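Local coordinates for MHC class I protein (Ginglymostoma cirratum, PDB 6LUP) that probably presents peptides to T cells, as MHC class I molecules do, holding a bound peptide in a groove between two helices over a beta-sheet floor, at residues Arg66-Trp71 / Tyr92-Gly97; Asp119-Asp124 / Met128-Pro133. One frame throughout, in Å; residues are numbered along the deposited sequence.

Contact 1: Arg66-Trp71 / Tyr92-Gly97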
loop_
_atom_site.group_PDB
_atom_site.type_symbol
_atom_site.label_atom_id
_atom_site.label_comp_id
_atom_site.label_asym_id
_atom_site.label_seq_id
_atom_site.Cartn_x
_atom_site.Cartn_y
_atom_site.Cartn_z
ATOM N N ARG A 66 9.361 -1.031 19.700
ATOM C CA ARG A 66 10.529 -1.732 20.217
ATOM C C ARG A 66 10.160 -3.055 20.869
ATOM O O ARG A 66 10.951 -3.990 20.842
ATOM C CB ARG A 66 11.321 -0.851 21.178
ATOM C CG ARG A 66 12.280 0.070 20.449
ATOM C CD ARG A 66 12.750 1.196 21.343
ATOM N NE ARG A 66 13.597 2.128 20.612
ATOM C CZ ARG A 66 14.461 2.957 21.184
ATOM N NH1 ARG A 66 14.610 2.964 22.504
ATOM N NH2 ARG A 66 15.189 3.772 20.432
ATOM N N GLY A 67 8.963 -3.129 21.445
ATOM C CA GLY A 67 8.442 -4.378 21.992
ATOM C C GLY A 67 8.045 -5.346 20.890
ATOM O O GLY A 67 8.251 -6.558 21.009
ATOM N N TRP A 68 7.476 -4.808 19.811
ATOM C CA TRP A 68 7.048 -5.623 18.674
ATOM C C TRP A 68 8.229 -6.209 17.900
ATOM O O TRP A 68 8.122 -7.296 17.339
ATOM C CB TRP A 68 6.169 -4.813 17.713
ATOM C CG TRP A 68 4.745 -4.605 18.160
ATOM C CD1 TRP A 68 4.169 -3.424 18.538
ATOM C CD2 TRP A 68 3.712 -5.598 18.253
ATOM N NE1 TRP A 68 2.846 -3.620 18.869
ATOM C CE2 TRP A 68 2.540 -4.945 18.704
ATOM C CE3 TRP A 68 3.664 -6.974 18.009
ATOM C CZ2 TRP A 68 1.336 -5.617 18.908
ATOM C CZ3 TRP A 68 2.465 -7.648 18.219
ATOM C CH2 TRP A 68 1.316 -6.965 18.663
ATOM N N GLU A 69 9.346 -5.481 17.876
ATOM C CA GLU A 69 10.501 -5.835 17.038
ATOM C C GLU A 69 11.086 -7.227 17.322
ATOM O O GLU A 69 11.192 -8.045 16.400
ATOM C CB GLU A 69 11.586 -4.754 17.107
ATOM C CG GLU A 69 12.804 -5.054 16.243
ATOM C CD GLU A 69 13.907 -4.015 16.368
ATOM O OE1 GLU A 69 13.620 -2.845 16.710
ATOM O OE2 GLU A 69 15.075 -4.374 16.112
ATOM N N PRO A 70 11.477 -7.504 18.584
ATOM C CA PRO A 70 11.971 -8.851 18.876
ATOM C C PRO A 70 10.879 -9.919 18.749
ATOM O O PRO A 70 11.163 -11.030 18.288
ATOM C CB PRO A 70 12.461 -8.745 20.327
ATOM C CG PRO A 70 11.776 -7.546 20.889
ATOM C CD PRO A 70 11.646 -6.603 19.738
ATOM N N TRP A 71 9.650 -9.568 19.131
ATOM C CA TRP A 71 8.518 -10.496 19.138
ATOM C C TRP A 71 8.395 -11.272 17.824
ATOM O O TRP A 71 8.424 -12.506 17.813
ATOM C CB TRP A 71 7.220 -9.744 19.439
ATOM C CG TRP A 71 5.979 -10.608 19.478
ATOM C CD1 TRP A 71 5.582 -11.433 20.493
ATOM C CD2 TRP A 71 4.972 -10.712 18.462
ATOM N NE1 TRP A 71 4.393 -12.045 20.173
ATOM C CE2 TRP A 71 3.997 -11.621 18.932
ATOM C CE3 TRP A 71 4.802 -10.129 17.202
ATOM C CZ2 TRP A 71 2.868 -11.965 18.183
ATOM C CZ3 TRP A 71 3.674 -10.469 16.455
ATOM C CH2 TRP A 71 2.724 -11.381 16.951
ATOM N N TYR A 92 6.936 -12.870 8.891
ATOM C CA TYR A 92 5.757 -12.737 9.730
ATOM C C TYR A 92 5.076 -11.402 9.433
ATOM O O TYR A 92 5.744 -10.401 9.163
ATOM C CB TYR A 92 6.112 -12.841 11.213
ATOM C CG TYR A 92 4.924 -13.158 12.100
ATOM C CD1 TYR A 92 4.564 -14.478 12.375
ATOM C CD2 TYR A 92 4.155 -12.141 12.659
ATOM C CE1 TYR A 92 3.477 -14.774 13.183
ATOM C CE2 TYR A 92 3.066 -12.426 13.466
ATOM C CZ TYR A 92 2.732 -13.743 13.729
ATOM O OH TYR A 92 1.651 -14.026 14.536
ATOM N N GLN A 93 3.747 -11.395 9.471
ATOM C CA GLN A 93 2.983 -10.183 9.203
ATOM C C GLN A 93 1.856 -9.987 10.204
ATOM O O GLN A 93 1.236 -10.955 10.647
ATOM C CB GLN A 93 2.421 -10.205 7.784
ATOM C CG GLN A 93 3.469 -10.012 6.704
ATOM C CD GLN A 93 2.963 -10.405 5.335
ATOM O OE1 GLN A 93 2.863 -11.588 5.009
ATOM N NE2 GLN A 93 2.642 -9.410 4.522
ATOM N N LEU A 94 1.605 -8.728 10.554
ATOM C CA LEU A 94 0.496 -8.370 11.426
ATOM C C LEU A 94 -0.259 -7.194 10.832
ATOM O O LEU A 94 0.342 -6.202 10.433
ATOM C CB LEU A 94 0.999 -8.003 12.822
ATOM C CG LEU A 94 0.046 -8.040 14.021
ATOM C CD1 LEU A 94 0.744 -7.449 15.232
ATOM C CD2 LEU A 94 -1.258 -7.302 13.789
ATOM N N MET A 95 -1.579 -7.320 10.779
ATOM C CA MET A 95 -2.465 -6.242 10.377
ATOM C C MET A 95 -3.430 -5.979 11.506
ATOM O O MET A 95 -4.140 -6.892 11.931
ATOM C CB MET A 95 -3.316 -6.683 9.196
ATOM C CG MET A 95 -2.818 -6.276 7.835
ATOM S SD MET A 95 -3.824 -7.064 6.555
ATOM C CE MET A 95 -5.342 -6.112 6.674
ATOM N N CYS A 96 -3.486 -4.748 11.988
ATOM C CA CYS A 96 -4.589 -4.380 12.865
ATOM C C CYS A 96 -5.055 -2.965 12.601
ATOM O O CYS A 96 -4.314 -2.148 12.045
ATOM C CB CYS A 96 -4.242 -4.595 14.341
ATOM S SG CYS A 96 -2.756 -3.739 14.876
ATOM N N GLY A 97 -6.298 -2.697 12.980
ATOM C CA GLY A 97 -6.861 -1.373 12.842
ATOM C C GLY A 97 -8.332 -1.306 13.166
ATOM O O GLY A 97 -8.934 -2.289 13.598
#
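Trp68 and Leu94 meet where helix 55-82 lies over strand 91-100: the methyl CD1 of the leucine sits over one face of the indole, 3.5 Å from Trp68 CZ3 and at the same range from CH2. The two side chains cross at about a right angle, and CD1 alone makes the touch, lying over the benzo part of the face. Leu94 gets that methyl up from the sheet through an extended chain, CG opposite the backbone N (chi1 -160°) and the next bond also extended. One helical turn on, Trp71 takes a different first torsion from Trp68: its CG is anti to the backbone N (chi1 -180°), where that of Trp68 lies beside it (chi1 -77°). The Trp71 indole thereby reaches down to Tyr92, with CZ3 3.6 Å from Tyr92 CE2. The six-membered ring of Trp71 and the tyrosine ring are almost perpendicular, yet the approach is oblique, with centroids 5.3 Å apart. Within the helix, Trp68 CZ3 lies 3.5 Å above the plane of Trp71, offset toward its rim, so the two indoles also pack on each other. No hydrogen bond links helix and strand here. Tyr92 OH bonds instead to His113 ND1. Carbon surfaces thus join helix to floor and also meet apolar side chains of the bound peptide, while both indole NE1-H groups bond to its main chain, a grip that would probably depend little on peptide sequence.

Contact 2: Asp119-Asp124 / Met128-Pro133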
loop_
_atom_site.group_PDB
_atom_site.type_symbol
_atom_site.label_atom_id
_atom_site.label_comp_id
_atom_site.label_asym_id
_atom_site.label_seq_id
_atom_site.Cartn_x
_atom_site.Cartn_y
_atom_site.Cartn_z
ATOM N N ASP A 119 -2.611 -16.950 5.955
ATOM C CA ASP A 119 -3.378 -16.821 7.194
ATOM C C ASP A 119 -2.798 -17.676 8.308
ATOM O O ASP A 119 -2.602 -18.877 8.144
ATOM C CB ASP A 119 -4.841 -17.202 6.967
ATOM C CG ASP A 119 -5.632 -16.115 6.264
ATOM O OD1 ASP A 119 -5.025 -15.180 5.697
ATOM O OD2 ASP A 119 -6.874 -16.200 6.279
ATOM N N PHE A 120 -2.502 -17.043 9.434
ATOM C CA PHE A 120 -1.994 -17.769 10.582
ATOM C C PHE A 120 -3.028 -17.784 11.699
ATOM O O PHE A 120 -3.492 -18.850 12.101
ATOM C CB PHE A 120 -0.661 -17.181 11.052
ATOM C CG PHE A 120 -0.183 -17.733 12.363
ATOM C CD1 PHE A 120 0.033 -19.100 12.529
ATOM C CD2 PHE A 120 0.063 -16.880 13.436
ATOM C CE1 PHE A 120 0.473 -19.607 13.740
ATOM C CE2 PHE A 120 0.506 -17.382 14.650
ATOM C CZ PHE A 120 0.711 -18.746 14.803
ATOM N N ILE A 121 -3.395 -16.600 12.182
ATOM C CA ILE A 121 -4.357 -16.468 13.267
ATOM C C ILE A 121 -5.000 -15.080 13.215
ATOM O O ILE A 121 -4.376 -14.115 12.770
ATOM C CB ILE A 121 -3.690 -16.756 14.641
ATOM C CG1 ILE A 121 -4.734 -17.144 15.694
ATOM C CG2 ILE A 121 -2.806 -15.597 15.094
ATOM C CD1 ILE A 121 -4.144 -17.731 16.961
ATOM N N SER A 122 -6.257 -14.989 13.641
ATOM C CA SER A 122 -6.958 -13.706 13.700
ATOM C C SER A 122 -8.058 -13.733 14.756
ATOM O O SER A 122 -8.495 -14.808 15.172
ATOM C CB SER A 122 -7.524 -13.319 12.328
ATOM O OG SER A 122 -8.390 -14.316 11.818
ATOM N N LEU A 123 -8.504 -12.557 15.191
ATOM C CA LEU A 123 -9.505 -12.474 16.247
ATOM C C LEU A 123 -10.922 -12.242 15.737
ATOM O O LEU A 123 -11.176 -11.296 14.991
ATOM C CB LEU A 123 -9.138 -11.386 17.266
ATOM C CG LEU A 123 -10.203 -10.961 18.290
ATOM C CD1 LEU A 123 -10.419 -12.026 19.358
ATOM C CD2 LEU A 123 -9.846 -9.630 18.934
ATOM N N ASP A 124 -11.841 -13.109 16.155
ATOM C CA ASP A 124 -13.263 -12.832 16.034
ATOM C C ASP A 124 -13.648 -11.955 17.220
ATOM O O ASP A 124 -13.700 -12.422 18.356
ATOM C CB ASP A 124 -14.077 -14.131 16.028
ATOM C CG ASP A 124 -15.566 -13.900 15.786
ATOM O OD1 ASP A 124 -16.110 -12.857 16.219
ATOM O OD2 ASP A 124 -16.201 -14.779 15.166
ATOM N N MET A 128 -15.263 -13.109 20.577
ATOM C CA MET A 128 -14.047 -12.958 21.393
ATOM C C MET A 128 -13.230 -14.246 21.475
ATOM O O MET A 128 -12.800 -14.670 22.552
ATOM C CB MET A 128 -14.347 -12.370 22.778
ATOM C CG MET A 128 -14.523 -10.858 22.779
ATOM S SD MET A 128 -13.212 -9.964 21.909
ATOM C CE MET A 128 -11.770 -10.408 22.874
ATOM N N VAL A 129 -13.017 -14.850 20.310
ATOM C CA VAL A 129 -12.242 -16.078 20.179
ATOM C C VAL A 129 -11.279 -15.930 18.997
ATOM O O VAL A 129 -11.573 -15.219 18.030
ATOM C CB VAL A 129 -13.176 -17.318 20.038
ATOM C CG1 VAL A 129 -13.818 -17.388 18.655
ATOM C CG2 VAL A 129 -12.440 -18.608 20.357
ATOM N N TRP A 130 -10.121 -16.575 19.090
ATOM C CA TRP A 130 -9.141 -16.552 18.007
ATOM C C TRP A 130 -9.388 -17.688 17.025
ATOM O O TRP A 130 -9.682 -18.814 17.428
ATOM C CB TRP A 130 -7.720 -16.636 18.563
ATOM C CG TRP A 130 -7.342 -15.447 19.390
ATOM C CD1 TRP A 130 -7.517 -15.300 20.734
ATOM C CD2 TRP A 130 -6.729 -14.233 18.928
ATOM N NE1 TRP A 130 -7.048 -14.072 21.143
ATOM C CE2 TRP A 130 -6.561 -13.397 20.055
ATOM C CE3 TRP A 130 -6.301 -13.773 17.675
ATOM C CZ2 TRP A 130 -5.986 -12.123 19.965
ATOM C CZ3 TRP A 130 -5.728 -12.504 17.587
ATOM C CH2 TRP A 130 -5.577 -11.697 18.727
ATOM N N VAL A 131 -9.275 -17.383 15.736
ATOM C CA VAL A 131 -9.471 -18.386 14.690
ATOM C C VAL A 131 -8.179 -18.651 13.914
ATOM O O VAL A 131 -7.396 -17.735 13.654
ATOM C CB VAL A 131 -10.649 -18.032 13.741
ATOM C CG1 VAL A 131 -11.919 -17.760 14.538
ATOM C CG2 VAL A 131 -10.322 -16.839 12.861
ATOM N N THR A 132 -7.956 -19.916 13.577
ATOM C CA THR A 132 -6.776 -20.333 12.825
ATOM C C THR A 132 -7.140 -21.436 11.827
ATOM O O THR A 132 -7.716 -22.458 12.210
ATOM C CB THR A 132 -5.626 -20.795 13.752
ATOM O OG1 THR A 132 -4.549 -21.319 12.966
ATOM C CG2 THR A 132 -6.097 -21.864 14.746
ATOM N N PRO A 133 -6.822 -21.226 10.537
ATOM C CA PRO A 133 -7.122 -22.243 9.528
ATOM C C PRO A 133 -6.050 -23.336 9.420
ATOM O O PRO A 133 -6.182 -24.241 8.598
ATOM C CB PRO A 133 -7.190 -21.430 8.235
ATOM C CG PRO A 133 -6.245 -20.301 8.463
ATOM C CD PRO A 133 -6.271 -19.996 9.935
#
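The packed side of this hairpin is the face carrying Leu123 and Trp130, a non-hydrogen-bonded pair in which CB of Leu123 lies over the indole. That CB is 3.7 Å from the centroid of the six-membered ring of Trp130, 16° off its normal, a clear CH-pi contact. Trp130 keeps CG beside its own backbone N (chi1 -65°), which swings the ring across the neighbouring strand, and CE3 reaches within 3.4 Å of the carbonyl carbon of Ser122. Ile121 crosses at about a right angle, its CD1 4.1 Å from Trp130 CB. Beyond the hairpin, Trp144 meets the indole edge-to-face, and NE1 bonds to Asn151 OD1, so the buried N-H is satisfied. The other face is more open to solvent, with Val131 exposed and Ser122 and Asp124 partly so. Asp124 CB and Val129 CG1 approach only to 4.2 Å there; the one close touch is Ser122 OG on Val131 CG2, at 3.3 Å. Backbone bonds set the register of the two strands, the straightest running from Val131 N to Ser122 O at 2.7 Å, with 173° at the hydrogen. Asp119 and Pro133 touch through CB and CG at the end away from the turn. Met128 and Val129 both face Asp124 in a G1 bulge beside the turn of an antiparallel hairpin, whose second strand is the edge of the groove floor of the MHC class I fold.

Overall arrangement
Contacts 1 and 2 share one eight-stranded antiparallel sheet, the floor of the peptide groove, and their centres are 16 Å apart. Strand 108-115 lies between strands 91-100 and 118-124, yet the contacts touch directly: Tyr92 OH of contact 1 packs 3.4 Å from Phe120 CD2 of contact 2. His113 ties them further, bonding to the Tyr92 hydroxyl and to the backbone of Phe120 and Ile121. Contact 1 joins helix 55-82 to the middle of the floor, whereas contact 2 forms the sheet's outer edge beneath helices 135-146 and 148-172. Trp68, Trp71, Tyr92 and Phe120 all pack on the bound peptide, so both contacts help line the groove.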